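PDB 3H3E: metallo-beta-lactamase domain-containing protein from Thermotoga maritima, which is of unknown function but binds zinc and is probably a metal-dependent hydrolase of the metallo-beta-lactamase superfamily. Local coordinates for residues K46-V49 and F50-A54; N108-L111 and Y112-G116. The protein carries 2 engineered substitutions. All coordinates share one frame; numbering follows the deposited sequence.

How the contacts relate
Both contacts are local, each within one continuous run of chain at the end of a helix, and both lie away from the zinc site. Contact 1 (46-54) starts helix 49-56, after strand 40-42; contact 2 (108-116) ends helix 107-113 and leads into strand 115-119. Those two strands belong to the same mixed sheet, which also holds strand 85-89, with 115-119 at its margin. The centres are 18 Å apart and the nearest atoms about 9 Å, without touching. Contact 1 has more buried residues, V49, F50 and N53, and adds a salt bridge to its backbone bonds. Contact 2 sits farther out, with buried V110 and N114 on one flank and exposed, partly engineered side chains on the other.

Contact 1. Residues K46-V49 and F50-A54; sequences KSDV and FLKNA
The carbonyl oxygen of D48 takes two backbone N-H groups of the first helical turn: K52 N at 3.1 Å and, through a weak bond, L51 N. One residue on, N53 N reaches V49 O at 3.0 Å. D48 stands at the N-cap position of helix 49-56, yet its carboxylate makes no capping bond. With CG tucked between backbone N and carbonyl carbon (chi1 59°), it meets the side chain of K52 instead, whose bends at chi3 and chi4 curl the chain back over the turn. K52 NZ lies 3.0 Å from D48 OD1 and 3.1 Å from OD2, a salt bridge made of two weak bonds. This helix follows strand 40-42 of the metallo-beta-lactamase domain and packs on strand 13-19, where F50 touches L18 and C19. The F50 ring presents its edge to S47 O, 3.3 Å from CD1, and a water accepts from F50 N and lies within hydrogen-bonding distance of S47 O. On the flank of V49, CG1 lies 3.5 Å from N53 ND2, the two side chains pointing the same way; N53 ND2 donates to L18 O and OD1 accepts from E28 N.

Contact 2. Residues N108-L111 and Y112-G116; sequences NEVL and YYNTG. Engineered in segment 112-116: Y112 (natural residue Lys), Y113 (natural residue Lys).
V110 O receives two bonds from N114, one from the backbone N at 3.0 Å and one from ND2 at 3.2 Å. They approach differently: ND2 comes in the carbonyl plane, on a lone pair, whereas the backbone N is tilted 25° from that plane. With CG beside its own backbone N (chi1 -63°), the N114 side chain folds back over the last turn. This is the buried flank, where V110 rests on L78 and L79 while N114 ND2 also donates to L81 O and OD1 accepts from K84 N, fixing the amide's rotation. N114 is the first residue to leave helical geometry, and its two bonds to V110 O lie where helix 107-113 gives way to strand 115-119, a marginal strand of the mixed sheet that also holds strands 40-42 and 85-89. L111 CD2, from the last helical turn, reaches across to G116 CA at 4.0 Å. The other flank is exposed in the single chain, though E109, Y112 and Y113 touch crystal neighbours. There E109 O accepts Y113 N at 3.3 Å and, weakly, Y112 N. E109 CG meets the edge of the Y113 ring in its plane, 3.6 Å from CE2, and the two side chains run alongside each other with carboxylate and ring planes 68° apart. Y112 and Y113 are both engineered, each replacing a lysine; CD2 of Y112 sits over the centre of the Y113 ring.

Contact 1. Residues K46-V49 and F50-A54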
loop_
_atom_site.group_PDB
_atom_site.type_symbol
_atom_site.label_atom_id
_atom_site.label_comp_id
_atom_site.label_asym_id
_atom_site.label_seq_id
_atom_site.Cartn_x
_atom_site.Cartn_y
_atom_site.Cartn_z
ATOM N N LYS A 46 -7.706 0.711 9.754
ATOM C CA LYS A 46 -8.127 -0.237 10.789
ATOM C C LYS A 46 -9.619 -0.107 11.068
ATOM O O LYS A 46 -10.333 -1.108 11.189
ATOM C CB LYS A 46 -7.350 0.042 12.081
ATOM C CG LYS A 46 -7.724 -0.819 13.284
ATOM C CD LYS A 46 -6.921 -0.431 14.533
ATOM C CE LYS A 46 -7.581 0.700 15.286
ATOM N NZ LYS A 46 -6.727 1.249 16.368
ATOM N N SER A 47 -10.084 1.137 11.179
ATOM C CA SER A 47 -11.487 1.415 11.481
ATOM C C SER A 47 -12.066 2.436 10.517
ATOM O O SER A 47 -11.758 2.413 9.334
ATOM C CB SER A 47 -11.631 1.921 12.902
ATOM O OG SER A 47 -10.840 3.068 13.066
ATOM N N ASP A 48 -12.888 3.348 11.025
ATOM C CA ASP A 48 -13.610 4.277 10.155
ATOM C C ASP A 48 -12.921 5.622 10.033
ATOM O O ASP A 48 -13.495 6.570 9.503
ATOM C CB ASP A 48 -15.053 4.473 10.631
ATOM C CG ASP A 48 -15.134 5.019 12.045
ATOM O OD1 ASP A 48 -14.076 5.218 12.684
ATOM O OD2 ASP A 48 -16.261 5.259 12.519
ATOM N N VAL A 49 -11.689 5.702 10.519
ATOM C CA VAL A 49 -10.902 6.919 10.370
ATOM C C VAL A 49 -10.855 7.432 8.930
ATOM O O VAL A 49 -11.011 8.621 8.689
ATOM C CB VAL A 49 -9.480 6.751 10.925
ATOM C CG1 VAL A 49 -8.571 7.862 10.424
ATOM C CG2 VAL A 49 -9.523 6.736 12.431
ATOM N N PHE A 50 -10.651 6.546 7.968
ATOM C CA PHE A 50 -10.644 6.972 6.578
ATOM C C PHE A 50 -11.945 7.677 6.166
ATOM O O PHE A 50 -11.905 8.658 5.433
ATOM C CB PHE A 50 -10.303 5.805 5.639
ATOM C CG PHE A 50 -11.427 4.819 5.436
ATOM C CD1 PHE A 50 -11.915 4.067 6.489
ATOM C CD2 PHE A 50 -11.971 4.619 4.174
ATOM C CE1 PHE A 50 -12.949 3.153 6.297
ATOM C CE2 PHE A 50 -12.988 3.701 3.980
ATOM C CZ PHE A 50 -13.483 2.968 5.052
ATOM N N LEU A 51 -13.088 7.190 6.651
ATOM C CA LEU A 51 -14.391 7.770 6.305
ATOM C C LEU A 51 -14.583 9.131 6.921
ATOM O O LEU A 51 -15.167 10.032 6.315
ATOM C CB LEU A 51 -15.521 6.893 6.817
ATOM C CG LEU A 51 -15.953 5.722 5.951
ATOM C CD1 LEU A 51 -16.961 4.854 6.714
ATOM C CD2 LEU A 51 -16.539 6.247 4.668
ATOM N N LYS A 52 -14.132 9.259 8.161
ATOM C CA LYS A 52 -14.317 10.488 8.901
ATOM C C LYS A 52 -13.461 11.575 8.276
ATOM O O LYS A 52 -13.908 12.712 8.116
ATOM C CB LYS A 52 -13.981 10.274 10.364
ATOM C CG LYS A 52 -14.912 9.299 11.048
ATOM C CD LYS A 52 -14.989 9.570 12.545
ATOM C CE LYS A 52 -14.219 8.553 13.380
ATOM N NZ LYS A 52 -15.147 7.641 14.119
ATOM N N ASN A 53 -12.242 11.214 7.888
ATOM C CA ASN A 53 -11.377 12.135 7.152
ATOM C C ASN A 53 -11.962 12.503 5.801
ATOM O O ASN A 53 -11.927 13.661 5.403
ATOM C CB ASN A 53 -9.960 11.575 7.000
ATOM C CG ASN A 53 -9.205 11.560 8.319
ATOM O OD1 ASN A 53 -9.511 12.336 9.232
ATOM N ND2 ASN A 53 -8.225 10.672 8.434
ATOM N N ALA A 54 -12.519 11.518 5.107
ATOM C CA ALA A 54 -13.189 11.763 3.837
ATOM C C ALA A 54 -14.365 12.730 3.988
ATOM O O ALA A 54 -14.515 13.658 3.191
ATOM C CB ALA A 54 -13.633 10.460 3.211
HETATM O O HOH W 1 -9.429 4.027 8.487
#

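Contact 2. Residues N108-L111 and Y112-G116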
loop_
_atom_site.group_PDB
_atom_site.type_symbol
_atom_site.label_atom_id
_atom_site.label_comp_id
_atom_site.label_asym_id
_atom_site.label_seq_id
_atom_site.Cartn_x
_atom_site.Cartn_y
_atom_site.Cartn_z
ATOM N N ASN A 108 -15.366 -12.877 6.036
ATOM C CA ASN A 108 -16.712 -13.436 6.022
ATOM C C ASN A 108 -17.718 -12.317 6.056
ATOM O O ASN A 108 -18.732 -12.354 5.366
ATOM C CB ASN A 108 -16.942 -14.363 7.211
ATOM C CG ASN A 108 -16.123 -15.620 7.129
ATOM O OD1 ASN A 108 -16.060 -16.272 6.081
ATOM N ND2 ASN A 108 -15.480 -15.974 8.238
ATOM N N GLU A 109 -17.420 -11.317 6.871
ATOM C CA GLU A 109 -18.288 -10.173 7.020
ATOM C C GLU A 109 -18.126 -9.223 5.849
ATOM O O GLU A 109 -19.095 -8.710 5.303
ATOM C CB GLU A 109 -17.964 -9.457 8.324
ATOM C CG GLU A 109 -18.955 -8.384 8.686
ATOM C CD GLU A 109 -19.278 -8.374 10.164
ATOM O OE1 GLU A 109 -19.272 -9.469 10.771
ATOM O OE2 GLU A 109 -19.540 -7.277 10.712
ATOM N N VAL A 110 -16.885 -8.995 5.465
ATOM C CA VAL A 110 -16.574 -8.053 4.402
ATOM C C VAL A 110 -17.222 -8.457 3.090
ATOM O O VAL A 110 -17.729 -7.625 2.360
ATOM C CB VAL A 110 -15.039 -7.925 4.215
ATOM C CG1 VAL A 110 -14.705 -7.176 2.932
ATOM C CG2 VAL A 110 -14.417 -7.247 5.429
ATOM N N LEU A 111 -17.204 -9.746 2.800
ATOM C CA LEU A 111 -17.717 -10.258 1.536
ATOM C C LEU A 111 -19.235 -10.509 1.577
ATOM O O LEU A 111 -19.868 -10.772 0.548
ATOM C CB LEU A 111 -16.935 -11.512 1.132
ATOM C CG LEU A 111 -15.430 -11.299 0.878
ATOM C CD1 LEU A 111 -14.776 -12.575 0.393
ATOM C CD2 LEU A 111 -15.148 -10.154 -0.108
ATOM N N TYR A 112 -19.804 -10.409 2.774
ATOM C CA TYR A 112 -21.239 -10.396 2.967
ATOM C C TYR A 112 -21.820 -9.089 2.455
ATOM O O TYR A 112 -22.741 -9.089 1.646
ATOM C CB TYR A 112 -21.566 -10.542 4.454
ATOM C CG TYR A 112 -23.055 -10.617 4.748
ATOM C CD1 TYR A 112 -23.761 -11.792 4.533
ATOM C CD2 TYR A 112 -23.756 -9.517 5.240
ATOM C CE1 TYR A 112 -25.107 -11.878 4.788
ATOM C CE2 TYR A 112 -25.105 -9.598 5.505
ATOM C CZ TYR A 112 -25.778 -10.789 5.275
ATOM O OH TYR A 112 -27.127 -10.913 5.522
ATOM N N TYR A 113 -21.258 -7.981 2.932
ATOM C CA TYR A 113 -21.745 -6.633 2.641
ATOM C C TYR A 113 -21.201 -6.044 1.352
ATOM O O TYR A 113 -21.759 -5.089 0.794
ATOM C CB TYR A 113 -21.373 -5.701 3.786
ATOM C CG TYR A 113 -22.057 -6.050 5.066
ATOM C CD1 TYR A 113 -23.415 -5.821 5.228
ATOM C CD2 TYR A 113 -21.355 -6.624 6.114
ATOM C CE1 TYR A 113 -24.056 -6.148 6.397
ATOM C CE2 TYR A 113 -21.991 -6.950 7.298
ATOM C CZ TYR A 113 -23.348 -6.710 7.433
ATOM O OH TYR A 113 -23.991 -7.034 8.607
ATOM N N ASN A 114 -20.090 -6.608 0.902
ATOM C CA ASN A 114 -19.418 -6.154 -0.303
ATOM C C ASN A 114 -19.254 -7.285 -1.301
ATOM O O ASN A 114 -19.702 -8.403 -1.075
ATOM C CB ASN A 114 -18.049 -5.568 0.037
ATOM C CG ASN A 114 -18.143 -4.345 0.907
ATOM O OD1 ASN A 114 -18.578 -3.290 0.466
ATOM N ND2 ASN A 114 -17.724 -4.477 2.151
ATOM N N THR A 115 -18.588 -6.974 -2.401
ATOM C CA THR A 115 -18.462 -7.872 -3.534
ATOM C C THR A 115 -16.987 -8.025 -3.830
ATOM O O THR A 115 -16.292 -7.044 -4.060
ATOM C CB THR A 115 -19.156 -7.273 -4.772
ATOM O OG1 THR A 115 -20.493 -6.890 -4.429
ATOM C CG2 THR A 115 -19.179 -8.258 -5.919
ATOM N N GLY A 116 -16.509 -9.260 -3.812
ATOM C CA GLY A 116 -15.104 -9.548 -4.037
ATOM C C GLY A 116 -14.764 -9.650 -5.508
ATOM O O GLY A 116 -15.489 -10.271 -6.288
#